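Local coordinates for twitching motility pilus retraction protein (Geobacter sulfurreducens PCA, PDB 5ZFQ) that probably powers retraction of the type IV pilus as a hexameric ATPase motor, coupling ATP hydrolysis to pilus disassembly and twitching motility, at residues A168-I173 with V225-E230. Sequence-based numbering, arbitrary orientation.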
ATOM      1  N   ALA A 168      35.252  14.920  15.997  1.00 35.18           N
ATOM      2  CA  ALA A 168      36.639  14.810  16.440  1.00 36.12           C
ATOM      3  C   ALA A 168      37.388  13.761  15.623  1.00 36.18           C
ATOM      4  O   ALA A 168      38.564  13.927  15.280  1.00 36.81           O
ATOM      5  CB  ALA A 168      36.691  14.474  17.914  1.00 32.76           C
ATOM      6  N   ILE A 169      36.693  12.670  15.323  1.00 35.65           N
ATOM      7  CA  ILE A 169      37.246  11.603  14.502  1.00 34.74           C
ATOM      8  C   ILE A 169      37.577  12.112  13.099  1.00 34.09           C
ATOM      9  O   ILE A 169      38.679  11.876  12.582  1.00 33.92           O
ATOM     10  CB  ILE A 169      36.270  10.407  14.409  1.00 33.47           C
ATOM     11  CG1 ILE A 169      36.282   9.620  15.724  1.00 33.64           C
ATOM     12  CG2 ILE A 169      36.651   9.508  13.249  1.00 32.58           C
ATOM     13  CD1 ILE A 169      35.144   8.631  15.871  1.00 33.02           C
ATOM     14  N   ILE A 170      36.631  12.824  12.495  1.00 33.45           N
ATOM     15  CA  ILE A 170      36.826  13.314  11.143  1.00 33.55           C
ATOM     16  C   ILE A 170      37.926  14.363  11.102  1.00 34.65           C
ATOM     17  O   ILE A 170      38.751  14.363  10.169  1.00 35.84           O
ATOM     18  CB  ILE A 170      35.512  13.873  10.563  1.00 33.50           C
ATOM     19  CG1 ILE A 170      34.575  12.702  10.228  1.00 33.24           C
ATOM     20  CG2 ILE A 170      35.775  14.686   9.311  1.00 33.33           C
ATOM     21  CD1 ILE A 170      33.122  13.053  10.221  1.00 33.10           C
ATOM     22  N   ASP A 171      37.961  15.229  12.114  1.00 34.55           N
ATOM     23  CA  ASP A 171      39.003  16.238  12.217  1.00 35.02           C
ATOM     24  C   ASP A 171      40.382  15.591  12.227  1.00 35.50           C
ATOM     25  O   ASP A 171      41.306  16.061  11.555  1.00 36.26           O
ATOM     26  CB  ASP A 171      38.823  17.077  13.478  1.00 36.16           C
ATOM     27  CG  ASP A 171      39.841  18.200  13.582  1.00 38.01           C
ATOM     28  OD1 ASP A 171      40.095  18.913  12.581  1.00 37.86           O
ATOM     29  OD2 ASP A 171      40.403  18.368  14.681  1.00 39.90           O
ATOM     30  N   LYS A 172      40.515  14.513  12.997  1.00 34.69           N
ATOM     31  CA  LYS A 172      41.778  13.806  13.104  1.00 34.19           C
ATOM     32  C   LYS A 172      42.160  13.188  11.756  1.00 32.97           C
ATOM     33  O   LYS A 172      43.336  13.214  11.362  1.00 33.24           O
ATOM     34  CB  LYS A 172      41.703  12.731  14.181  1.00 34.78           C
ATOM     35  CG  LYS A 172      42.992  11.923  14.301  1.00 36.02           C
ATOM     36  CD  LYS A 172      42.845  10.734  15.252  1.00 37.03           C
ATOM     37  CE  LYS A 172      44.165   9.980  15.420  1.00 38.75           C
ATOM     38  NZ  LYS A 172      45.263  10.799  16.057  1.00 40.67           N
ATOM     39  N   ILE A 173      41.164  12.642  11.056  1.00 31.27           N
ATOM     40  CA  ILE A 173      41.376  12.027   9.767  1.00 30.39           C
ATOM     41  C   ILE A 173      41.822  13.061   8.751  1.00 35.23           C
ATOM     42  O   ILE A 173      42.795  12.861   8.023  1.00 35.42           O
ATOM     43  CB  ILE A 173      40.099  11.343   9.275  1.00 35.21           C
ATOM     44  CG1 ILE A 173      39.797  10.120  10.136  1.00 29.58           C
ATOM     45  CG2 ILE A 173      40.208  10.951   7.798  1.00 29.41           C
ATOM     46  CD1 ILE A 173      38.453   9.497   9.844  1.00 28.99           C
ATOM     47  N   VAL A 225      36.586   8.157   2.710  1.00 28.22           N
ATOM     48  CA  VAL A 225      35.961   8.175   4.029  1.00 28.76           C
ATOM     49  C   VAL A 225      34.567   8.753   3.868  1.00 29.59           C
ATOM     50  O   VAL A 225      34.405   9.808   3.228  1.00 30.29           O
ATOM     51  CB  VAL A 225      36.795   9.020   5.010  1.00 28.54           C
ATOM     52  CG1 VAL A 225      36.104   9.171   6.366  1.00 28.50           C
ATOM     53  CG2 VAL A 225      38.161   8.396   5.156  1.00 28.46           C
ATOM     54  N   VAL A 226      33.562   8.062   4.410  1.00 29.73           N
ATOM     55  CA  VAL A 226      32.158   8.495   4.283  1.00 28.61           C
ATOM     56  C   VAL A 226      31.424   8.464   5.607  1.00 37.26           C
ATOM     57  O   VAL A 226      31.297   7.403   6.218  1.00 37.63           O
ATOM     58  CB  VAL A 226      31.339   7.600   3.312  1.00 28.95           C
ATOM     59  CG1 VAL A 226      29.909   8.149   3.171  1.00 29.46           C
ATOM     60  CG2 VAL A 226      32.021   7.432   1.991  1.00 28.81           C
ATOM     61  N   LEU A 227      30.928   9.610   6.047  1.00 37.32           N
ATOM     62  CA  LEU A 227      30.044   9.649   7.206  1.00 37.58           C
ATOM     63  C   LEU A 227      28.612   9.554   6.708  1.00 38.10           C
ATOM     64  O   LEU A 227      28.102  10.457   6.032  1.00 37.39           O
ATOM     65  CB  LEU A 227      30.263  10.908   8.035  1.00 37.70           C
ATOM     66  CG  LEU A 227      29.195  11.215   9.097  1.00 38.54           C
ATOM     67  CD1 LEU A 227      29.046  10.056  10.082  1.00 38.76           C
ATOM     68  CD2 LEU A 227      29.512  12.521   9.829  1.00 38.38           C
ATOM     69  N   VAL A 228      27.975   8.435   7.036  1.00 39.40           N
ATOM     70  CA  VAL A 228      26.709   8.053   6.421  1.00 40.94           C
ATOM     71  C   VAL A 228      25.503   8.500   7.251  1.00 43.40           C
ATOM     72  O   VAL A 228      24.376   8.531   6.741  1.00 45.18           O
ATOM     73  CB  VAL A 228      26.695   6.522   6.172  1.00 46.24           C
ATOM     74  CG1 VAL A 228      25.341   5.888   6.434  1.00 47.23           C
ATOM     75  CG2 VAL A 228      27.163   6.218   4.757  1.00 45.84           C
ATOM     76  N   GLY A 229      25.695   8.811   8.516  1.00 44.26           N
ATOM     77  CA  GLY A 229      24.570   9.221   9.317  1.00 46.83           C
ATOM     78  C   GLY A 229      23.804   8.013   9.792  1.00 49.68           C
ATOM     79  O   GLY A 229      24.310   6.924   9.743  1.00 49.88           O
ATOM     80  N   GLU A 230      22.586   8.207  10.242  1.00 51.53           N
ATOM     81  CA  GLU A 230      21.780   7.121  10.766  1.00 53.22           C
ATOM     82  C   GLU A 230      21.434   6.031   9.821  1.00 54.75           C
ATOM     83  O   GLU A 230      21.025   6.274   8.726  1.00 54.95           O
ATOM     84  CB  GLU A 230      20.467   7.649  11.358  1.00 53.98           C
ATOM     85  CG  GLU A 230      19.646   6.611  12.129  1.00 72.17           C
ATOM     86  CD  GLU A 230      18.597   7.210  13.068  1.00 73.90           C
ATOM     87  OE1 GLU A 230      17.536   7.662  12.603  1.00 74.73           O
ATOM     88  OE2 GLU A 230      18.812   7.239  14.289  1.00 74.55           O
TER
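I170 and I173 project from one face of helix 162-176 onto L227 and V225 of strand 225-230, a helix-on-sheet layer in the RecA-like ATPase core of this secretion-family motor. The helix starts at the end of a probable P-loop (Walker A), and the strand runs inside a largely parallel sheet, hydrogen-bonded to strands 180-185 and 249-254 on its two sides. The contact is tightest where the methyl CD1 of I170 reaches CD2 of L227 at 3.7 Å; the same methyl lies 4.2 Å from L227 CB, and the two side chains lie roughly perpendicular. I170 carries CG1 anti to its carbonyl carbon (chi1 -73°), and the extended chi2 of 155° then sends CD1 out to the leucine. Both residues also touch L251 of strand 249-254, which adds a third apolar side chain to the pair; H192 touches I170 and T183 touches L227. Nearly one helical turn on, the packing is looser: I173 and V225 meet through single methyls, and I181 of strand 180-185 touches both. All four residues are buried, and the contact is wholly apolar. The solvent side of this segment is carried by D171 and K172, both partly exposed, and their charges are engaged within the chain, D171 OD1 with K195 NZ and K172 NZ with E176 OE2. Strand 225-230 turns V226 and V228 to its reverse face, against helix 234-245, while at the looser end of the helix contact I173 CG2 stands 4.2 Å from V225 CG2.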